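Local structure of putative exported protein (Bordetella parapertussis, 3OCJ) at residues 122-125 with 131-134; 189-194 with 211-216; 227-232 with 238-243; 269-274 with 295-300. The protein is of unknown function but has a Rossmann-like methyltransferase domain and probably transfers a methyl group from S-adenosylmethionine to an unidentified substrate. All coordinates share one frame; numbering follows the deposited sequence.

In the fold
Along the chain from the N terminus the four contacts follow in series, each loop closing before the next opens, so none nests in or crosses another. Contact 1 closes the short loop from strand 121-124 to helix 131-134. Contact 2 folds helix 203-216 back onto strand 188-192, the sheet neighbour of strand 121-124; A123 N lies 2.8 Å from L190 O. Contact 3 closes a proline-rich loop after strand 221-226. Contact 4 brings the start of helix 271-280 against the segment entering strand 298-302, and it adjoins contact 3, with L228 O 2.9 Å from R269 N. Contacts 1, 2 and 4 reach one mixed sheet; contacts 1 and 3 have centres about 27 Å apart.

Contact 1 of 4, residues 122-125 with 131-134; sequences VASV and SELL
S124 and E132 meet because each turns its polar end into the gap between strand and helix. S124 OG stands opposite its own backbone N (chi1 179°), while E132 sets CG between N and the carbonyl carbon (chi1 72°) and bends again at chi2 (-76°), which brings OE2 alongside the S124 hydroxyl. S124 OG then lies 3.0 Å from E132 OE2, and this is a possible hydrogen bond: the single hydroxyl proton has a second acceptor within reach. Next to the polar pair, L133 spreads its two methyls between two strand residues. Its CD2 is 3.7 Å from V122 CG1 as the two side chains slide past each other in opposite directions, and its CD1 lies 3.9 Å from S124 CB. The elements belong to a beta-alpha-beta unit of strand 121-124, helix 131-134 and strand 145-150. In this methyltransferase family the loop after the first strand usually lines the cofactor pocket, a role that probably holds here too. L112 of helix 96-115 touches both E132 and L133, and L146 of the next strand also touches L133. V122, S124 and L133 are buried and E132 is partly exposed; the apolar part rests on L133 against V122 CG1 and S124 CB. With its proton shared between possible acceptors, the serine probably fixes the carboxylate less firmly than an undivided bond would.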
loop_
_atom_site.group_PDB
_atom_site.type_symbol
_atom_site.label_atom_id
_atom_site.label_comp_id
_atom_site.label_asym_id
_atom_site.label_seq_id
_atom_site.Cartn_x
_atom_site.Cartn_y
_atom_site.Cartn_z
ATOM N N VAL A 122 5.866 -16.204 -10.084
ATOM C CA VAL A 122 5.441 -15.293 -9.029
ATOM C C VAL A 122 4.672 -14.138 -9.657
ATOM O O VAL A 122 5.159 -13.478 -10.580
ATOM C CB VAL A 122 6.651 -14.713 -8.277
ATOM C CG1 VAL A 122 6.192 -13.885 -7.087
ATOM C CG2 VAL A 122 7.577 -15.833 -7.824
ATOM N N ALA A 123 3.473 -13.883 -9.149
ATOM C CA ALA A 123 2.655 -12.780 -9.656
ATOM C C ALA A 123 2.504 -11.687 -8.610
ATOM O O ALA A 123 2.452 -11.972 -7.421
ATOM C CB ALA A 123 1.286 -13.292 -10.061
ATOM N N SER A 124 2.413 -10.437 -9.055
ATOM C CA SER A 124 2.069 -9.334 -8.176
ATOM C C SER A 124 0.831 -8.636 -8.736
ATOM O O SER A 124 0.796 -8.302 -9.925
ATOM C CB SER A 124 3.234 -8.347 -8.055
ATOM O OG SER A 124 2.891 -7.257 -7.207
ATOM N N VAL A 125 -0.168 -8.412 -7.879
ATOM C CA VAL A 125 -1.472 -7.908 -8.310
ATOM C C VAL A 125 -2.041 -7.037 -7.192
ATOM O O VAL A 125 -2.417 -7.564 -6.147
ATOM C CB VAL A 125 -2.474 -9.075 -8.544
ATOM C CG1 VAL A 125 -3.795 -8.547 -9.124
ATOM C CG2 VAL A 125 -1.863 -10.180 -9.430
ATOM N N SER A 131 8.375 -3.182 -6.993
ATOM C CA SER A 131 9.495 -2.865 -6.110
ATOM C C SER A 131 9.947 -4.067 -5.288
ATOM O O SER A 131 11.145 -4.319 -5.126
ATOM C CB SER A 131 9.108 -1.722 -5.169
ATOM O OG SER A 131 8.334 -0.738 -5.843
ATOM N N GLU A 132 8.983 -4.805 -4.759
ATOM C CA GLU A 132 9.300 -5.923 -3.885
ATOM C C GLU A 132 9.930 -7.078 -4.672
ATOM O O GLU A 132 10.921 -7.649 -4.244
ATOM C CB GLU A 132 8.073 -6.366 -3.068
ATOM C CG GLU A 132 6.976 -7.091 -3.837
ATOM C CD GLU A 132 6.111 -6.175 -4.694
ATOM O OE1 GLU A 132 6.461 -4.988 -4.862
ATOM O OE2 GLU A 132 5.070 -6.653 -5.202
ATOM N N LEU A 133 9.385 -7.395 -5.841
ATOM C CA LEU A 133 9.927 -8.499 -6.630
ATOM C C LEU A 133 11.317 -8.202 -7.200
ATOM O O LEU A 133 12.161 -9.090 -7.297
ATOM C CB LEU A 133 8.963 -8.898 -7.755
ATOM C CG LEU A 133 7.580 -9.415 -7.348
ATOM C CD1 LEU A 133 6.821 -9.875 -8.588
ATOM C CD2 LEU A 133 7.683 -10.539 -6.336
ATOM N N LEU A 134 11.561 -6.949 -7.567
ATOM C CA LEU A 134 12.851 -6.577 -8.141
ATOM C C LEU A 134 13.939 -6.449 -7.070
ATOM O O LEU A 134 15.119 -6.337 -7.387
ATOM C CB LEU A 134 12.727 -5.282 -8.947
ATOM C CG LEU A 134 11.868 -5.361 -10.214
ATOM C CD1 LEU A 134 11.624 -3.972 -10.793
ATOM C CD2 LEU A 134 12.505 -6.274 -11.260
#

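Contact 2 of 4, residues 189-194 with 211-216; sequences DLLTSN and RRFWQA
F213 reaches from its helix to the strand residues L191 and S193, and its ring can be followed atom by atom. CB leaves the helix toward the strand, with CG anti to the carbonyl carbon (chi1 -67°), a torsion that directs the ring along the strand. CG comes 4.0 Å from L191 CD2. The next atom, CD1, meets both leucine methyls, at 3.9 Å from L191 CD2 and the same from L191 CD1. Farther out, CE1 is 4.1 Å from L191 CD2. The methyl thus sits over one ring face, 4.0 Å from the centroid of the F213 ring and 13° off its normal, a CH-pi contact in which the two side chains cross at about a right angle. At the tip, F213 CZ approaches S193 OG obliquely at 3.4 Å, but that hydroxyl is hydrogen-bonded to V125 O. One turn on, A216 CB adds a looser touch, 4.4 Å from L191 CD1. In the Rossmann-like fold, helix 203-216 packs against strand 188-192 of the sheet through F213 and A216, and F213 also touches L223 of the adjacent strand 221-226, while helix 96-115 receives T192 of strand 188-192.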
loop_
_atom_site.group_PDB
_atom_site.type_symbol
_atom_site.label_atom_id
_atom_site.label_comp_id
_atom_site.label_asym_id
_atom_site.label_seq_id
_atom_site.Cartn_x
_atom_site.Cartn_y
_atom_site.Cartn_z
ATOM N N ASP A 189 2.701 -19.836 -8.618
ATOM C CA ASP A 189 3.139 -20.501 -7.395
ATOM C C ASP A 189 3.031 -19.581 -6.189
ATOM O O ASP A 189 2.795 -20.024 -5.059
ATOM C CB ASP A 189 4.581 -20.963 -7.557
ATOM C CG ASP A 189 4.722 -22.003 -8.631
ATOM O OD1 ASP A 189 4.261 -23.144 -8.407
ATOM O OD2 ASP A 189 5.261 -21.675 -9.704
ATOM N N LEU A 190 3.231 -18.297 -6.443
ATOM C CA LEU A 190 3.259 -17.279 -5.406
ATOM C C LEU A 190 2.547 -16.049 -5.939
ATOM O O LEU A 190 2.737 -15.680 -7.101
ATOM C CB LEU A 190 4.705 -16.909 -5.090
ATOM C CG LEU A 190 5.364 -17.447 -3.828
ATOM C CD1 LEU A 190 6.832 -17.052 -3.839
ATOM C CD2 LEU A 190 4.660 -16.889 -2.599
ATOM N N LEU A 191 1.721 -15.416 -5.115
ATOM C CA LEU A 191 1.041 -14.188 -5.527
ATOM C C LEU A 191 1.163 -13.193 -4.387
ATOM O O LEU A 191 0.902 -13.531 -3.230
ATOM C CB LEU A 191 -0.435 -14.456 -5.867
ATOM C CG LEU A 191 -1.205 -13.289 -6.512
ATOM C CD1 LEU A 191 -2.353 -13.760 -7.411
ATOM C CD2 LEU A 191 -1.725 -12.292 -5.473
ATOM N N THR A 192 1.600 -11.983 -4.703
ATOM C CA THR A 192 1.672 -10.932 -3.709
ATOM C C THR A 192 0.726 -9.773 -4.079
ATOM O O THR A 192 0.563 -9.437 -5.260
ATOM C CB THR A 192 3.125 -10.459 -3.518
ATOM O OG1 THR A 192 3.183 -9.477 -2.479
ATOM C CG2 THR A 192 3.685 -9.899 -4.817
ATOM N N SER A 193 0.095 -9.190 -3.065
ATOM C CA SER A 193 -0.867 -8.116 -3.262
ATOM C C SER A 193 -0.799 -7.109 -2.127
ATOM O O SER A 193 -0.903 -7.475 -0.957
ATOM C CB SER A 193 -2.288 -8.682 -3.350
ATOM O OG SER A 193 -3.233 -7.641 -3.583
ATOM N N ASN A 194 -0.638 -5.841 -2.486
ATOM C CA ASN A 194 -0.696 -4.759 -1.509
ATOM C C ASN A 194 -1.442 -3.583 -2.113
ATOM O O ASN A 194 -1.230 -3.243 -3.269
ATOM C CB ASN A 194 0.724 -4.336 -1.114
ATOM C CG ASN A 194 0.743 -3.179 -0.129
ATOM O OD1 ASN A 194 1.156 -2.060 -0.463
ATOM N ND2 ASN A 194 0.295 -3.432 1.079
ATOM N N ARG A 211 -10.723 -14.855 -3.112
ATOM C CA ARG A 211 -11.100 -16.070 -3.822
ATOM C C ARG A 211 -10.472 -16.120 -5.213
ATOM O O ARG A 211 -10.027 -17.179 -5.662
ATOM C CB ARG A 211 -12.618 -16.209 -3.922
ATOM C CG ARG A 211 -13.054 -17.656 -4.012
ATOM C CD ARG A 211 -14.554 -17.790 -4.190
ATOM N NE ARG A 211 -15.323 -17.117 -3.144
ATOM C CZ ARG A 211 -15.663 -17.667 -1.982
ATOM N NH1 ARG A 211 -15.288 -18.905 -1.690
ATOM N NH2 ARG A 211 -16.381 -16.973 -1.116
ATOM N N ARG A 212 -10.425 -14.974 -5.895
ATOM C CA ARG A 212 -9.762 -14.927 -7.198
ATOM C C ARG A 212 -8.270 -15.197 -7.061
ATOM O O ARG A 212 -7.685 -15.902 -7.879
ATOM C CB ARG A 212 -10.037 -13.593 -7.891
ATOM C CG ARG A 212 -11.497 -13.483 -8.314
ATOM C CD ARG A 212 -11.861 -12.133 -8.882
ATOM N NE ARG A 212 -13.277 -12.125 -9.249
ATOM C CZ ARG A 212 -13.740 -12.434 -10.454
ATOM N NH1 ARG A 212 -12.901 -12.760 -11.427
ATOM N NH2 ARG A 212 -15.045 -12.413 -10.686
ATOM N N PHE A 213 -7.655 -14.671 -6.006
ATOM C CA PHE A 213 -6.256 -15.002 -5.733
ATOM C C PHE A 213 -6.088 -16.515 -5.526
ATOM O O PHE A 213 -5.183 -17.132 -6.072
ATOM C CB PHE A 213 -5.751 -14.274 -4.488
ATOM C CG PHE A 213 -5.649 -12.776 -4.631
ATOM C CD1 PHE A 213 -5.600 -12.166 -5.871
ATOM C CD2 PHE A 213 -5.568 -11.979 -3.491
ATOM C CE1 PHE A 213 -5.491 -10.771 -5.970
ATOM C CE2 PHE A 213 -5.448 -10.597 -3.581
ATOM C CZ PHE A 213 -5.413 -9.993 -4.822
ATOM N N TRP A 214 -6.959 -17.116 -4.726
ATOM C CA TRP A 214 -6.873 -18.550 -4.466
ATOM C C TRP A 214 -7.002 -19.342 -5.764
ATOM O O TRP A 214 -6.240 -20.273 -6.022
ATOM C CB TRP A 214 -7.972 -18.949 -3.492
ATOM C CG TRP A 214 -7.893 -20.354 -2.973
ATOM C CD1 TRP A 214 -7.356 -20.762 -1.783
ATOM C CD2 TRP A 214 -8.373 -21.543 -3.627
ATOM N NE1 TRP A 214 -7.485 -22.134 -1.653
ATOM C CE2 TRP A 214 -8.103 -22.631 -2.772
ATOM C CE3 TRP A 214 -9.012 -21.787 -4.851
ATOM C CZ2 TRP A 214 -8.446 -23.943 -3.101
ATOM C CZ3 TRP A 214 -9.350 -23.099 -5.174
ATOM C CH2 TRP A 214 -9.064 -24.154 -4.303
ATOM N N GLN A 215 -7.959 -18.954 -6.596
ATOM C CA GLN A 215 -8.177 -19.648 -7.858
ATOM C C GLN A 215 -6.973 -19.514 -8.797
ATOM O O GLN A 215 -6.658 -20.438 -9.551
ATOM C CB GLN A 215 -9.490 -19.173 -8.494
ATOM C CG GLN A 215 -10.707 -19.635 -7.690
ATOM C CD GLN A 215 -12.005 -18.940 -8.074
ATOM O OE1 GLN A 215 -12.005 -17.952 -8.809
ATOM N NE2 GLN A 215 -13.123 -19.450 -7.560
ATOM N N ALA A 216 -6.271 -18.382 -8.711
ATOM C CA ALA A 216 -5.106 -18.134 -9.557
ATOM C C ALA A 216 -3.867 -18.917 -9.112
ATOM O O ALA A 216 -2.947 -19.126 -9.902
ATOM C CB ALA A 216 -4.798 -16.638 -9.618
#

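Contact 3 of 4, residues 227-232 with 238-243; sequences FLTPPP and SPWDMQ
The indole of W240 is sandwiched: the P231 ring lies over one face, L295 CD2 approaches the opposite face, and T229 OG1 sits at the edge near the ring plane. The P231 contact is a CH-pi interaction, with P231 CB 3.5 Å from the centroid of the six-membered ring of W240 and only 8° off its normal; P230 O lies over the same face. All this takes place in the proline-rich loop between strand 221-226 and helix 247-261, where S238 heads an ST turn. At the indole edge, W240 NE1 has two weak hydrogen bonds, to T229 OG1 at 2.9 Å and to T229 O at 3.3 Å, so two poorly aligned acceptors share one N-H. T229 OG1 is itself hydrogen-bonded to R294 O, which ties the loop to the segment before L295. S238 is the second fixed point. S238 OG donates to P230 O over 2.7 Å, meeting that oxygen in the carbonyl plane on a lone pair (C=O...donor angle 141°), and also accepts from W240 N at 3.2 Å, nearly straight at 162°. One oxygen thus joins the proline run to the turn that presents the indole. P239 CG packs 3.7 Å from T229 CB. Farther along, the twice-bent side chain of selenomethionine M242 brings its SE atom to 4.0 Å from P232 CG.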
loop_
_atom_site.group_PDB
_atom_site.type_symbol
_atom_site.label_atom_id
_atom_site.label_comp_id
_atom_site.label_asym_id
_atom_site.label_seq_id
_atom_site.Cartn_x
_atom_site.Cartn_y
_atom_site.Cartn_z
ATOM N N PHE A 227 -2.922 -5.803 5.324
ATOM C CA PHE A 227 -4.134 -5.054 5.617
ATOM C C PHE A 227 -3.845 -4.023 6.687
ATOM O O PHE A 227 -3.036 -4.272 7.583
ATOM C CB PHE A 227 -5.267 -6.001 6.066
ATOM C CG PHE A 227 -4.894 -6.898 7.223
ATOM C CD1 PHE A 227 -5.366 -6.639 8.494
ATOM C CD2 PHE A 227 -4.064 -7.992 7.017
ATOM C CE1 PHE A 227 -5.032 -7.475 9.549
ATOM C CE2 PHE A 227 -3.717 -8.824 8.070
ATOM C CZ PHE A 227 -4.192 -8.556 9.335
ATOM N N LEU A 228 -4.479 -2.853 6.585
ATOM C CA LEU A 228 -4.447 -1.871 7.660
ATOM C C LEU A 228 -5.476 -2.217 8.726
ATOM O O LEU A 228 -6.608 -2.613 8.410
ATOM C CB LEU A 228 -4.737 -0.476 7.115
ATOM C CG LEU A 228 -3.635 0.161 6.277
ATOM C CD1 LEU A 228 -4.196 1.364 5.503
ATOM C CD2 LEU A 228 -2.472 0.603 7.152
ATOM N N THR A 229 -5.076 -2.083 9.993
ATOM C CA THR A 229 -5.924 -2.448 11.133
ATOM C C THR A 229 -6.595 -1.225 11.754
ATOM O O THR A 229 -6.092 -0.096 11.634
ATOM C CB THR A 229 -5.065 -3.089 12.215
ATOM O OG1 THR A 229 -4.010 -2.164 12.505
ATOM C CG2 THR A 229 -4.475 -4.413 11.717
ATOM N N PRO A 230 -7.735 -1.434 12.426
ATOM C CA PRO A 230 -8.452 -0.321 13.066
ATOM C C PRO A 230 -7.775 0.089 14.365
ATOM O O PRO A 230 -7.279 -0.778 15.086
ATOM C CB PRO A 230 -9.826 -0.929 13.357
ATOM C CG PRO A 230 -9.512 -2.392 13.610
ATOM C CD PRO A 230 -8.480 -2.700 12.541
ATOM N N PRO A 231 -7.777 1.394 14.675
ATOM C CA PRO A 231 -7.225 1.864 15.950
ATOM C C PRO A 231 -8.194 1.588 17.098
ATOM O O PRO A 231 -9.348 1.197 16.869
ATOM C CB PRO A 231 -7.100 3.371 15.730
ATOM C CG PRO A 231 -8.245 3.680 14.792
ATOM C CD PRO A 231 -8.281 2.498 13.840
ATOM N N PRO A 232 -7.729 1.779 18.333
ATOM C CA PRO A 232 -8.577 1.469 19.487
ATOM C C PRO A 232 -9.902 2.241 19.512
ATOM O O PRO A 232 -10.896 1.662 19.933
ATOM C CB PRO A 232 -7.688 1.836 20.680
ATOM C CG PRO A 232 -6.296 1.628 20.168
ATOM C CD PRO A 232 -6.342 2.088 18.730
ATOM N N SER A 238 -8.934 -3.744 18.338
ATOM C CA SER A 238 -7.746 -3.150 17.739
ATOM C C SER A 238 -6.504 -3.840 18.268
ATOM O O SER A 238 -6.361 -4.010 19.478
ATOM C CB SER A 238 -7.634 -1.679 18.096
ATOM O OG SER A 238 -6.426 -1.136 17.585
ATOM N N PRO A 239 -5.579 -4.206 17.373
ATOM C CA PRO A 239 -4.292 -4.776 17.793
ATOM C C PRO A 239 -3.201 -3.717 18.017
ATOM O O PRO A 239 -2.070 -4.080 18.326
ATOM C CB PRO A 239 -3.902 -5.628 16.588
ATOM C CG PRO A 239 -4.432 -4.825 15.413
ATOM C CD PRO A 239 -5.738 -4.211 15.905
ATOM N N TRP A 240 -3.501 -2.437 17.816
ATOM C CA TRP A 240 -2.476 -1.409 17.936
ATOM C C TRP A 240 -1.755 -1.500 19.268
ATOM O O TRP A 240 -2.397 -1.596 20.323
ATOM C CB TRP A 240 -3.076 -0.007 17.784
ATOM C CG TRP A 240 -3.475 0.352 16.383
ATOM C CD1 TRP A 240 -3.812 -0.509 15.364
ATOM C CD2 TRP A 240 -3.568 1.674 15.843
ATOM N NE1 TRP A 240 -4.128 0.209 14.233
ATOM C CE2 TRP A 240 -3.969 1.547 14.496
ATOM C CE3 TRP A 240 -3.334 2.955 16.367
ATOM C CZ2 TRP A 240 -4.155 2.657 13.666
ATOM C CZ3 TRP A 240 -3.517 4.050 15.546
ATOM C CH2 TRP A 240 -3.925 3.896 14.208
ATOM N N ASP A 241 -0.424 -1.467 19.223
ATOM C CA ASP A 241 0.383 -1.364 20.436
ATOM C C ASP A 241 0.719 0.107 20.635
ATOM O O ASP A 241 1.607 0.637 19.984
ATOM C CB ASP A 241 1.668 -2.197 20.315
ATOM C CG ASP A 241 2.555 -2.100 21.566
ATOM O OD1 ASP A 241 2.219 -1.318 22.483
ATOM O OD2 ASP A 241 3.579 -2.814 21.609
HETATM N N MSE A 242 0.005 0.767 21.540
HETATM C CA MSE A 242 0.198 2.202 21.715
HETATM C C MSE A 242 1.595 2.539 22.232
HETATM O O MSE A 242 2.076 3.658 22.042
HETATM C CB MSE A 242 -0.875 2.799 22.633
HETATM C CG MSE A 242 -2.311 2.577 22.154
HETATM SE SE MSE A 242 -2.645 3.145 20.323
HETATM C CE MSE A 242 -1.958 4.930 20.450
ATOM N N GLN A 243 2.253 1.581 22.873
ATOM C CA GLN A 243 3.603 1.826 23.375
ATOM C C GLN A 243 4.633 1.841 22.253
ATOM O O GLN A 243 5.791 2.209 22.466
ATOM C CB GLN A 243 3.993 0.783 24.427
ATOM C CG GLN A 243 3.275 0.975 25.748
ATOM C CD GLN A 243 2.374 -0.192 26.087
ATOM O OE1 GLN A 243 1.452 -0.512 25.342
ATOM N NE2 GLN A 243 2.638 -0.837 27.218
#

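Contact 4 of 4, residues 269-274 with 295-300; sequences RTHAQT and LFPTVI
H271 and P297 form the close part of this contact, at a helix start marked by a capping box between T270 and Q273. The imidazole meets the proline obliquely: H271 NE2 is 3.4 Å from P297 CG, and H271 CE1 is 3.5 Å from the same carbon. NE2 is hydrogen-bonded to D290 OD1, which helps fix the ring's rotation, and F227 and F288 each meet the ring edge-to-face. One turn along the helix the packing is looser, with T274 CG2 and V299 CG1 4.4 Å apart although both residues are buried. The segments bury just 116 Å² between them, with no hydrogen bond across, so helix 271-280 touches P297, just before strand 298-302, and V299 within it. The solvent side is different again: A272 and Q273 are exposed, and Q273 NE2 is hydrogen-bonded to a glycerol, probably from the crystallisation liquor. The helix start is held by two capping bonds. T270 OG1 accepts from Q273 N at 3.0 Å, with an N-H...acceptor angle of 160°. Reciprocally, Q273 OE1 takes the T270 N-H at 3.0 Å on a lone pair, in the carbonyl plane.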
loop_
_atom_site.group_PDB
_atom_site.type_symbol
_atom_site.label_atom_id
_atom_site.label_comp_id
_atom_site.label_asym_id
_atom_site.label_seq_id
_atom_site.Cartn_x
_atom_site.Cartn_y
_atom_site.Cartn_z
ATOM N N ARG A 269 -9.380 -3.398 8.965
ATOM C CA ARG A 269 -9.853 -4.727 9.338
ATOM C C ARG A 269 -8.907 -5.358 10.343
ATOM O O ARG A 269 -7.697 -5.093 10.333
ATOM C CB ARG A 269 -9.952 -5.625 8.100
ATOM C CG ARG A 269 -11.083 -5.214 7.156
ATOM C CD ARG A 269 -11.313 -6.213 6.006
ATOM N NE ARG A 269 -12.471 -5.743 5.234
ATOM C CZ ARG A 269 -12.406 -4.892 4.212
ATOM N NH1 ARG A 269 -11.231 -4.489 3.733
ATOM N NH2 ARG A 269 -13.542 -4.485 3.649
ATOM N N THR A 270 -9.466 -6.173 11.231
ATOM C CA THR A 270 -8.655 -6.859 12.227
ATOM C C THR A 270 -8.028 -8.136 11.646
ATOM O O THR A 270 -8.381 -8.589 10.544
ATOM C CB THR A 270 -9.504 -7.265 13.426
ATOM O OG1 THR A 270 -10.502 -8.191 12.989
ATOM C CG2 THR A 270 -10.174 -6.049 14.076
ATOM N N HIS A 271 -7.112 -8.726 12.413
ATOM C CA HIS A 271 -6.533 -10.017 12.074
ATOM C C HIS A 271 -7.633 -11.070 11.955
ATOM O O HIS A 271 -7.649 -11.852 11.016
ATOM C CB HIS A 271 -5.545 -10.471 13.163
ATOM C CG HIS A 271 -4.262 -9.693 13.201
ATOM N ND1 HIS A 271 -4.153 -8.451 13.783
ATOM C CD2 HIS A 271 -3.022 -10.018 12.764
ATOM C CE1 HIS A 271 -2.897 -8.035 13.690
ATOM N NE2 HIS A 271 -2.192 -8.967 13.070
ATOM N N ALA A 272 -8.554 -11.076 12.914
ATOM C CA ALA A 272 -9.630 -12.060 12.896
ATOM C C ALA A 272 -10.537 -11.889 11.683
ATOM O O ALA A 272 -10.955 -12.875 11.074
ATOM C CB ALA A 272 -10.445 -11.991 14.196
ATOM N N GLN A 273 -10.842 -10.643 11.322
ATOM C CA GLN A 273 -11.675 -10.405 10.144
ATOM C C GLN A 273 -10.958 -10.900 8.890
ATOM O O GLN A 273 -11.550 -11.575 8.052
ATOM C CB GLN A 273 -12.035 -8.928 10.005
ATOM C CG GLN A 273 -13.049 -8.452 11.041
ATOM C CD GLN A 273 -13.321 -6.969 10.939
ATOM O OE1 GLN A 273 -12.405 -6.160 10.832
ATOM N NE2 GLN A 273 -14.598 -6.602 10.973
ATOM N N THR A 274 -9.676 -10.560 8.766
ATOM C CA THR A 274 -8.893 -10.978 7.611
ATOM C C THR A 274 -8.791 -12.504 7.557
ATOM O O THR A 274 -8.917 -13.100 6.481
ATOM C CB THR A 274 -7.510 -10.306 7.639
ATOM O OG1 THR A 274 -7.700 -8.894 7.470
ATOM C CG2 THR A 274 -6.611 -10.838 6.520
ATOM N N LEU A 295 -0.018 -1.769 12.941
ATOM C CA LEU A 295 -0.810 -0.922 12.045
ATOM C C LEU A 295 -1.043 -1.548 10.672
ATOM O O LEU A 295 -2.037 -1.237 10.008
ATOM C CB LEU A 295 -0.109 0.415 11.831
ATOM C CG LEU A 295 0.433 1.078 13.103
ATOM C CD1 LEU A 295 1.184 2.372 12.778
ATOM C CD2 LEU A 295 -0.658 1.337 14.131
ATOM N N PHE A 296 -0.119 -2.383 10.216
ATOM C CA PHE A 296 -0.159 -2.833 8.827
ATOM C C PHE A 296 0.449 -4.228 8.713
ATOM O O PHE A 296 1.511 -4.400 8.105
ATOM C CB PHE A 296 0.614 -1.841 7.942
ATOM C CG PHE A 296 0.147 -1.767 6.496
ATOM C CD1 PHE A 296 -0.695 -2.721 5.925
ATOM C CD2 PHE A 296 0.568 -0.695 5.716
ATOM C CE1 PHE A 296 -1.108 -2.594 4.576
ATOM C CE2 PHE A 296 0.175 -0.563 4.388
ATOM C CZ PHE A 296 -0.672 -1.508 3.820
ATOM N N PRO A 297 -0.238 -5.241 9.264
ATOM C CA PRO A 297 0.323 -6.590 9.199
ATOM C C PRO A 297 0.385 -7.153 7.788
ATOM O O PRO A 297 -0.392 -6.802 6.891
ATOM C CB PRO A 297 -0.653 -7.430 10.034
ATOM C CG PRO A 297 -1.388 -6.445 10.912
ATOM C CD PRO A 297 -1.464 -5.177 10.082
ATOM N N THR A 298 1.331 -8.071 7.632
ATOM C CA THR A 298 1.487 -8.906 6.456
ATOM C C THR A 298 0.875 -10.252 6.805
ATOM O O THR A 298 0.977 -10.705 7.950
ATOM C CB THR A 298 2.976 -9.049 6.148
ATOM O OG1 THR A 298 3.506 -7.767 5.788
ATOM C CG2 THR A 298 3.271 -10.065 5.037
ATOM N N VAL A 299 0.236 -10.889 5.836
ATOM C CA VAL A 299 -0.266 -12.239 6.029
ATOM C C VAL A 299 0.175 -13.139 4.883
ATOM O O VAL A 299 0.100 -12.757 3.705
ATOM C CB VAL A 299 -1.802 -12.264 6.208
ATOM C CG1 VAL A 299 -2.529 -11.630 4.994
ATOM C CG2 VAL A 299 -2.303 -13.690 6.464
ATOM N N ILE A 300 0.648 -14.330 5.245
ATOM C CA ILE A 300 1.019 -15.362 4.287
ATOM C C ILE A 300 -0.003 -16.483 4.422
ATOM O O ILE A 300 -0.185 -17.033 5.517
ATOM C CB ILE A 300 2.438 -15.908 4.526
ATOM C CG1 ILE A 300 3.462 -14.759 4.556
ATOM C CG2 ILE A 300 2.798 -16.893 3.416
ATOM C CD1 ILE A 300 3.757 -14.183 5.933
#